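Local coordinates for macro domain-containing protein (Thermosipho africanus, PDB 7OMU), which is a two-domain protein joining a DarT-family domain to a macro domain, the latter holding adenosine-5-diphosphoribose in the model, at residues Gln240-Val246 against Gln311-Phe317; Ile122-Asn128 against Arg165-Cys171. The protein carries 1 engineered substitution. One frame throughout, in Å; residues are numbered along the deposited sequence.

Contact 1 of 2, residues Gln240-Val246 against Gln311-Phe317; sequences QTLTVSV and QTWFLLF. With APR (adenosine-5-diphosphoribose), chain C.
Gln240-Val246 and Gln311-Phe317 pair as neighbouring parallel strands in the central mixed sheet of the macro domain, with strand 351-354 beyond the first and strand 286-288 beyond the second. Backbone bonds pass to and fro between them: Trp313 N reaches Gln240 O at 2.8 Å, Leu242 N reaches Trp313 O at 3.0 Å, and the series runs on through Leu315, Val244 and Phe317 to Val246 N.

Apolar contacts form on both faces. On one, Thr243 CG2 lies 3.6 Å from Phe317 CB and Thr241 CG2 meets Leu315 CB. On the other, Val244 CG2 sits at the edge of the Phe314 ring, 3.9 Å from CD2, and helix 265-275 covers Phe314 and Leu316.

At the start of the pairing, the polar contacts are made by Gln240. Its CG lies trans to N (chi1 177°) and the chain then bends at chi2, which lays the amide across Trp313. The amide and ring planes are 54° apart, with NE2 over one ring face. Gln240 NE2 also donates to Gln311 OE1 at 3.1 Å. Further along, Thr243 OG1 is hydrogen-bonded to Ala352 O. At the far end adenosine-5-diphosphoribose O1D makes a weak 3.3 Å hydrogen bond to Ser245 O.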
loop_
_atom_site.group_PDB
_atom_site.type_symbol
_atom_site.label_atom_id
_atom_site.label_comp_id
_atom_site.label_asym_id
_atom_site.label_seq_id
_atom_site.Cartn_x
_atom_site.Cartn_y
_atom_site.Cartn_z
ATOM N N GLN A 240 2.457 9.291 12.101
ATOM C CA GLN A 240 2.677 10.718 11.754
ATOM C C GLN A 240 4.154 10.936 11.390
ATOM O O GLN A 240 4.431 11.815 10.561
ATOM C CB GLN A 240 2.194 11.583 12.919
ATOM C CG GLN A 240 2.426 13.074 12.728
ATOM C CD GLN A 240 3.622 13.602 13.484
ATOM O OE1 GLN A 240 4.437 12.858 14.032
ATOM N NE2 GLN A 240 3.724 14.918 13.536
ATOM N N THR A 241 5.067 10.170 11.988
ATOM C CA THR A 241 6.530 10.271 11.758
ATOM C C THR A 241 7.046 8.901 11.316
ATOM O O THR A 241 6.897 7.934 12.081
ATOM C CB THR A 241 7.252 10.782 13.011
ATOM O OG1 THR A 241 6.806 12.114 13.274
ATOM C CG2 THR A 241 8.760 10.772 12.876
ATOM N N LEU A 242 7.604 8.831 10.108
ATOM C CA LEU A 242 8.251 7.616 9.555
ATOM C C LEU A 242 9.762 7.774 9.718
ATOM O O LEU A 242 10.316 8.782 9.247
ATOM C CB LEU A 242 7.854 7.444 8.084
ATOM C CG LEU A 242 6.364 7.614 7.776
ATOM C CD1 LEU A 242 6.081 7.282 6.317
ATOM C CD2 LEU A 242 5.503 6.755 8.695
ATOM N N THR A 243 10.391 6.820 10.391
ATOM C CA THR A 243 11.851 6.793 10.634
ATOM C C THR A 243 12.517 6.090 9.452
ATOM O O THR A 243 11.921 5.161 8.898
ATOM C CB THR A 243 12.149 6.142 11.986
ATOM O OG1 THR A 243 11.206 6.679 12.914
ATOM C CG2 THR A 243 13.556 6.403 12.464
ATOM N N VAL A 244 13.697 6.558 9.062
ATOM C CA VAL A 244 14.425 6.083 7.857
ATOM C C VAL A 244 15.882 5.885 8.263
ATOM O O VAL A 244 16.529 6.885 8.628
ATOM C CB VAL A 244 14.281 7.092 6.704
ATOM C CG1 VAL A 244 15.116 6.696 5.493
ATOM C CG2 VAL A 244 12.827 7.289 6.312
ATOM N N SER A 245 16.357 4.637 8.229
ATOM C CA SER A 245 17.768 4.279 8.514
ATOM C C SER A 245 18.635 4.909 7.427
ATOM O O SER A 245 18.328 4.682 6.248
ATOM C CB SER A 245 17.958 2.787 8.583
ATOM O OG SER A 245 16.721 2.132 8.817
ATOM N N VAL A 246 19.635 5.700 7.821
ATOM C CA VAL A 246 20.591 6.393 6.907
ATOM C C VAL A 246 22.016 6.206 7.442
ATOM O O VAL A 246 22.180 5.695 8.573
ATOM C CB VAL A 246 20.239 7.885 6.745
ATOM C CG1 VAL A 246 18.879 8.070 6.096
ATOM C CG2 VAL A 246 20.302 8.644 8.059
ATOM N N GLN A 311 -0.802 14.921 8.315
ATOM C CA GLN A 311 0.630 15.274 8.082
ATOM C C GLN A 311 1.515 14.033 8.268
ATOM O O GLN A 311 1.181 13.169 9.108
ATOM C CB GLN A 311 1.078 16.405 9.012
ATOM C CG GLN A 311 1.361 15.962 10.446
ATOM C CD GLN A 311 1.559 17.097 11.424
ATOM O OE1 GLN A 311 1.554 16.892 12.636
ATOM N NE2 GLN A 311 1.741 18.308 10.918
ATOM N N THR A 312 2.603 13.956 7.500
ATOM C CA THR A 312 3.592 12.847 7.532
ATOM C C THR A 312 4.999 13.448 7.513
ATOM O O THR A 312 5.402 13.998 6.469
ATOM C CB THR A 312 3.372 11.856 6.382
ATOM O OG1 THR A 312 2.022 11.396 6.432
ATOM C CG2 THR A 312 4.307 10.669 6.451
ATOM N N TRP A 313 5.692 13.358 8.649
ATOM C CA TRP A 313 7.100 13.788 8.853
ATOM C C TRP A 313 8.021 12.591 8.618
ATOM O O TRP A 313 7.536 11.451 8.689
ATOM C CB TRP A 313 7.296 14.354 10.266
ATOM C CG TRP A 313 6.532 15.608 10.563
ATOM C CD1 TRP A 313 5.858 16.406 9.683
ATOM C CD2 TRP A 313 6.410 16.243 11.846
ATOM N NE1 TRP A 313 5.315 17.484 10.332
ATOM C CE2 TRP A 313 5.635 17.409 11.660
ATOM C CE3 TRP A 313 6.877 15.940 13.128
ATOM C CZ2 TRP A 313 5.314 18.263 12.714
ATOM C CZ3 TRP A 313 6.562 16.787 14.168
ATOM C CH2 TRP A 313 5.794 17.934 13.961
ATOM N N PHE A 314 9.299 12.855 8.360
ATOM C CA PHE A 314 10.358 11.832 8.183
ATOM C C PHE A 314 11.460 12.088 9.208
ATOM O O PHE A 314 11.993 13.208 9.236
ATOM C CB PHE A 314 10.920 11.869 6.761
ATOM C CG PHE A 314 10.004 11.273 5.728
ATOM C CD1 PHE A 314 8.921 11.986 5.246
ATOM C CD2 PHE A 314 10.216 9.988 5.260
ATOM C CE1 PHE A 314 8.080 11.432 4.294
ATOM C CE2 PHE A 314 9.370 9.436 4.311
ATOM C CZ PHE A 314 8.303 10.158 3.825
ATOM N N LEU A 315 11.761 11.083 10.032
ATOM C CA LEU A 315 12.884 11.100 10.999
ATOM C C LEU A 315 14.065 10.385 10.346
ATOM O O LEU A 315 13.928 9.197 10.038
ATOM C CB LEU A 315 12.458 10.408 12.296
ATOM C CG LEU A 315 13.497 10.416 13.417
ATOM C CD1 LEU A 315 13.793 11.838 13.870
ATOM C CD2 LEU A 315 13.037 9.573 14.596
ATOM N N LEU A 316 15.160 11.107 10.108
ATOM C CA LEU A 316 16.428 10.547 9.579
ATOM C C LEU A 316 17.259 10.049 10.762
ATOM O O LEU A 316 17.697 10.877 11.576
ATOM C CB LEU A 316 17.147 11.620 8.757
ATOM C CG LEU A 316 16.318 12.194 7.608
ATOM C CD1 LEU A 316 17.041 13.348 6.938
ATOM C CD2 LEU A 316 15.972 11.114 6.594
ATOM N N PHE A 317 17.435 8.730 10.847
ATOM C CA PHE A 317 18.060 8.010 11.981
ATOM C C PHE A 317 19.359 7.366 11.513
ATOM O O PHE A 317 19.337 6.304 10.902
ATOM C CB PHE A 317 17.084 6.958 12.504
ATOM C CG PHE A 317 17.452 6.363 13.836
ATOM C CD1 PHE A 317 18.605 5.611 13.983
ATOM C CD2 PHE A 317 16.636 6.549 14.939
ATOM C CE1 PHE A 317 18.939 5.060 15.208
ATOM C CE2 PHE A 317 16.968 5.993 16.163
ATOM C CZ PHE A 317 18.120 5.253 16.295
HETATM N N1 APR C . 8.412 -1.473 5.690
HETATM C C2 APR C . 9.011 -2.037 6.748
HETATM N N3 APR C . 10.249 -2.514 6.864
HETATM C C4 APR C . 10.920 -2.369 5.708
HETATM C C5 APR C . 10.443 -1.815 4.537
HETATM C C6 APR C . 9.115 -1.345 4.539
HETATM N N6 APR C . 8.521 -0.789 3.485
HETATM N N7 APR C . 11.431 -1.839 3.559
HETATM C C8 APR C . 12.467 -2.394 4.143
HETATM N N9 APR C . 12.212 -2.742 5.454
HETATM C "C1'" APR C . 13.120 -3.377 6.412
HETATM C "C2'" APR C . 14.147 -4.310 5.774
HETATM O "O2'" APR C . 13.671 -5.639 5.739
HETATM C "C3'" APR C . 15.381 -4.153 6.674
HETATM O "O3'" APR C . 15.583 -5.317 7.465
HETATM O "O4'" APR C . 13.851 -2.363 7.055
HETATM C "C4'" APR C . 15.097 -2.917 7.545
HETATM C "C5'" APR C . 16.162 -1.842 7.543
HETATM O "O5'" APR C . 16.345 -1.310 6.196
HETATM P PA APR C . 17.797 -0.873 5.642
HETATM O O1A APR C . 17.640 0.285 4.711
HETATM O O2A APR C . 18.517 -2.076 5.128
HETATM O O3A APR C . 18.533 -0.350 6.974
HETATM P PB APR C . 19.988 -0.566 7.625
HETATM O O1B APR C . 20.209 -2.031 7.803
HETATM O O2B APR C . 20.109 0.308 8.831
HETATM O O5D APR C . 20.954 -0.013 6.461
HETATM C C5D APR C . 21.239 1.412 6.365
HETATM O O4D APR C . 21.284 1.374 3.951
HETATM O O1D APR C . 19.236 2.429 3.950
HETATM C C1D APR C . 20.554 2.542 3.555
HETATM O O2D APR C . 21.491 4.841 3.432
HETATM C C2D APR C . 21.215 3.733 4.267
HETATM O O3D APR C . 23.600 3.211 4.031
HETATM C C3D APR C . 22.477 3.148 4.900
HETATM C C4D APR C . 22.058 1.691 5.126
#

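Contact 2 of 2, residues Ile122-Asn128 against Arg165-Cys171. Engineered in segment 165-171: Ala170 (natural residue Glu).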
loop_
_atom_site.group_PDB
_atom_site.type_symbol
_atom_site.label_atom_id
_atom_site.label_comp_id
_atom_site.label_asym_id
_atom_site.label_seq_id
_atom_site.Cartn_x
_atom_site.Cartn_y
_atom_site.Cartn_z
ATOM N N ILE A 122 -12.539 -8.424 -25.710
ATOM C CA ILE A 122 -12.020 -7.660 -24.538
ATOM C C ILE A 122 -10.972 -6.665 -25.024
ATOM O O ILE A 122 -10.488 -6.808 -26.162
ATOM C CB ILE A 122 -11.419 -8.587 -23.465
ATOM C CG1 ILE A 122 -10.156 -9.295 -23.966
ATOM C CG2 ILE A 122 -12.471 -9.553 -22.951
ATOM C CD1 ILE A 122 -9.308 -9.889 -22.869
ATOM N N LEU A 123 -10.623 -5.722 -24.148
ATOM C CA LEU A 123 -9.541 -4.727 -24.344
ATOM C C LEU A 123 -8.613 -4.773 -23.128
ATOM O O LEU A 123 -9.071 -5.184 -22.042
ATOM C CB LEU A 123 -10.160 -3.340 -24.521
ATOM C CG LEU A 123 -11.260 -3.233 -25.573
ATOM C CD1 LEU A 123 -11.967 -1.895 -25.476
ATOM C CD2 LEU A 123 -10.707 -3.431 -26.969
ATOM N N ILE A 124 -7.357 -4.375 -23.328
ATOM C CA ILE A 124 -6.292 -4.355 -22.287
ATOM C C ILE A 124 -5.610 -2.988 -22.337
ATOM O O ILE A 124 -5.118 -2.603 -23.418
ATOM C CB ILE A 124 -5.322 -5.533 -22.493
ATOM C CG1 ILE A 124 -6.040 -6.863 -22.238
ATOM C CG2 ILE A 124 -4.083 -5.383 -21.624
ATOM C CD1 ILE A 124 -5.225 -8.089 -22.562
ATOM N N THR A 125 -5.614 -2.283 -21.205
ATOM C CA THR A 125 -5.002 -0.942 -21.020
ATOM C C THR A 125 -3.584 -1.123 -20.462
ATOM O O THR A 125 -3.357 -2.112 -19.736
ATOM C CB THR A 125 -5.875 -0.082 -20.100
ATOM O OG1 THR A 125 -5.646 -0.502 -18.753
ATOM C CG2 THR A 125 -7.349 -0.186 -20.422
ATOM N N ASP A 126 -2.670 -0.205 -20.789
ATOM C CA ASP A 126 -1.280 -0.197 -20.259
ATOM C C ASP A 126 -1.243 0.642 -18.976
ATOM O O ASP A 126 -0.141 0.841 -18.433
ATOM C CB ASP A 126 -0.277 0.291 -21.312
ATOM C CG ASP A 126 -0.404 1.762 -21.677
ATOM O OD1 ASP A 126 -1.482 2.339 -21.435
ATOM O OD2 ASP A 126 0.574 2.318 -22.211
ATOM N N GLY A 127 -2.405 1.117 -18.521
ATOM C CA GLY A 127 -2.551 1.913 -17.289
ATOM C C GLY A 127 -3.994 2.320 -17.050
ATOM O O GLY A 127 -4.891 1.662 -17.608
ATOM N N ASN A 128 -4.202 3.364 -16.241
ATOM C CA ASN A 128 -5.528 3.942 -15.900
ATOM C C ASN A 128 -6.296 4.209 -17.201
ATOM O O ASN A 128 -5.862 5.082 -17.969
ATOM C CB ASN A 128 -5.371 5.212 -15.065
ATOM C CG ASN A 128 -6.679 5.725 -14.505
ATOM O OD1 ASN A 128 -7.719 5.642 -15.154
ATOM N ND2 ASN A 128 -6.634 6.268 -13.303
ATOM N N ARG A 165 0.010 5.742 -12.945
ATOM C CA ARG A 165 -0.898 5.442 -14.081
ATOM C C ARG A 165 -0.864 3.930 -14.336
ATOM O O ARG A 165 -1.923 3.298 -14.238
ATOM C CB ARG A 165 -0.478 6.260 -15.306
ATOM C CG ARG A 165 -1.433 6.176 -16.486
ATOM C CD ARG A 165 -0.907 6.958 -17.678
ATOM N NE ARG A 165 0.437 6.559 -18.073
ATOM C CZ ARG A 165 0.748 5.441 -18.727
ATOM N NH1 ARG A 165 -0.191 4.578 -19.086
ATOM N NH2 ARG A 165 2.012 5.188 -19.024
ATOM N N LYS A 166 0.328 3.379 -14.582
ATOM C CA LYS A 166 0.558 1.992 -15.079
ATOM C C LYS A 166 -0.053 0.942 -14.142
ATOM O O LYS A 166 -0.535 -0.074 -14.657
ATOM C CB LYS A 166 2.056 1.718 -15.257
ATOM C CG LYS A 166 2.718 2.506 -16.379
ATOM C CD LYS A 166 4.181 2.182 -16.580
ATOM C CE LYS A 166 4.865 3.194 -17.475
ATOM N NZ LYS A 166 6.157 2.691 -17.995
ATOM N N ILE A 167 -0.016 1.159 -12.826
ATOM C CA ILE A 167 -0.422 0.142 -11.807
ATOM C C ILE A 167 -1.932 -0.127 -11.895
ATOM O O ILE A 167 -2.374 -1.217 -11.473
ATOM C CB ILE A 167 0.002 0.573 -10.391
ATOM C CG1 ILE A 167 -0.147 -0.585 -9.404
ATOM C CG2 ILE A 167 -0.760 1.811 -9.930
ATOM C CD1 ILE A 167 0.453 -0.316 -8.051
ATOM N N MET A 168 -2.699 0.822 -12.435
ATOM C CA MET A 168 -4.160 0.675 -12.653
ATOM C C MET A 168 -4.430 0.186 -14.079
ATOM O O MET A 168 -5.556 0.385 -14.566
ATOM C CB MET A 168 -4.867 2.008 -12.404
ATOM C CG MET A 168 -4.799 2.414 -10.960
ATOM S SD MET A 168 -5.809 3.847 -10.607
ATOM C CE MET A 168 -4.659 5.157 -11.030
ATOM N N ALA A 169 -3.441 -0.443 -14.719
ATOM C CA ALA A 169 -3.639 -1.257 -15.938
ATOM C C ALA A 169 -4.762 -2.248 -15.644
ATOM O O ALA A 169 -4.851 -2.726 -14.481
ATOM C CB ALA A 169 -2.369 -1.969 -16.341
ATOM N N ALA A 170 -5.594 -2.523 -16.650
ATOM C CA ALA A 170 -6.866 -3.262 -16.494
ATOM C C ALA A 170 -7.227 -3.992 -17.786
ATOM O O ALA A 170 -6.732 -3.612 -18.868
ATOM C CB ALA A 170 -7.964 -2.306 -16.092
ATOM N N CYS A 171 -8.067 -5.015 -17.638
ATOM C CA CYS A 171 -8.761 -5.745 -18.724
ATOM C C CYS A 171 -10.206 -5.249 -18.777
ATOM O O CYS A 171 -10.922 -5.447 -17.782
ATOM C CB CYS A 171 -8.709 -7.242 -18.458
ATOM S SG CYS A 171 -9.830 -8.195 -19.508
#
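Thr125 and Ala170 are joined by two hydrogen bonds, one wholly backbone and the other through the threonine hydroxyl. Thr125 N donates to Ala170 O over 2.9 Å. Along the side chain, CB stands 3.8 Å from Ala170 O. CG2 branches off at a similar distance from that oxygen. OG1, placed between the backbone N and the carbonyl carbon by a chi1 of 78°, accepts a 2.9 Å bond from Ala170 N and donates in the carbonyl plane to Gly127 O. The hydroxyl therefore links Ala170 N across the contact to Gly127 O, two residues further along its own segment. Ala170 is an engineered residue, Glu in the natural sequence.

Strands 123-125 and 170-174 are antiparallel neighbours in the four-stranded sheet of the DarT-family domain, flanked by strands 136-138 and 82-86, with Ile124 and Cys171 as a non-hydrogen-bonded pair. The Cys171 side chain also meets Ile122, its SG 3.8 Å from Ile122 CD1. A type I turn from Lys166 to Ala169 connects the helical residues to strand 170-174. Just before this turn, Arg165 O is gripped from opposite faces of its plane, by Met168 N and by Asn128 N, the latter at 3.0 Å.

Asp126 and Arg165 add a long salt bridge, OD1 to NH1 3.5 Å, in which the oxygen comes to the guanidinium edge and the planes are turned 45° apart. Both atoms have second partners, Gln135 N for OD1 and Thr134 OG1 for NH1. Asn128 and Met168 run alongside each other in the same direction, bringing the thioether SD and CE up to the amide ND2, which itself bonds to Glu300 OE2; the other end of that amide, OD1, accepts from Ala130 N.

Overall arrangement
From the N terminus the chain first builds the DarT-family domain. Contact 2 closes a loop of 36 residues, bringing the turn and strand 170-174 back against strand 123-125; the intervening sequence includes strand 136-138 and helix 145-148. After adding strands 182-187 and 207-209 to the other sheet, the chain enters the macro domain, where contact 1 closes a loop of 64 residues holding helices 256-263, 265-275 and 294-298 and strand 286-288. The two contacts follow in series, neither nested nor crossed, on opposite sides of the chain's centre, their centres 33 Å apart and nearest atoms about 17 Å. A hydrogen bond from Asn128 to Glu300, inside the loop of contact 1, nevertheless joins the two regions.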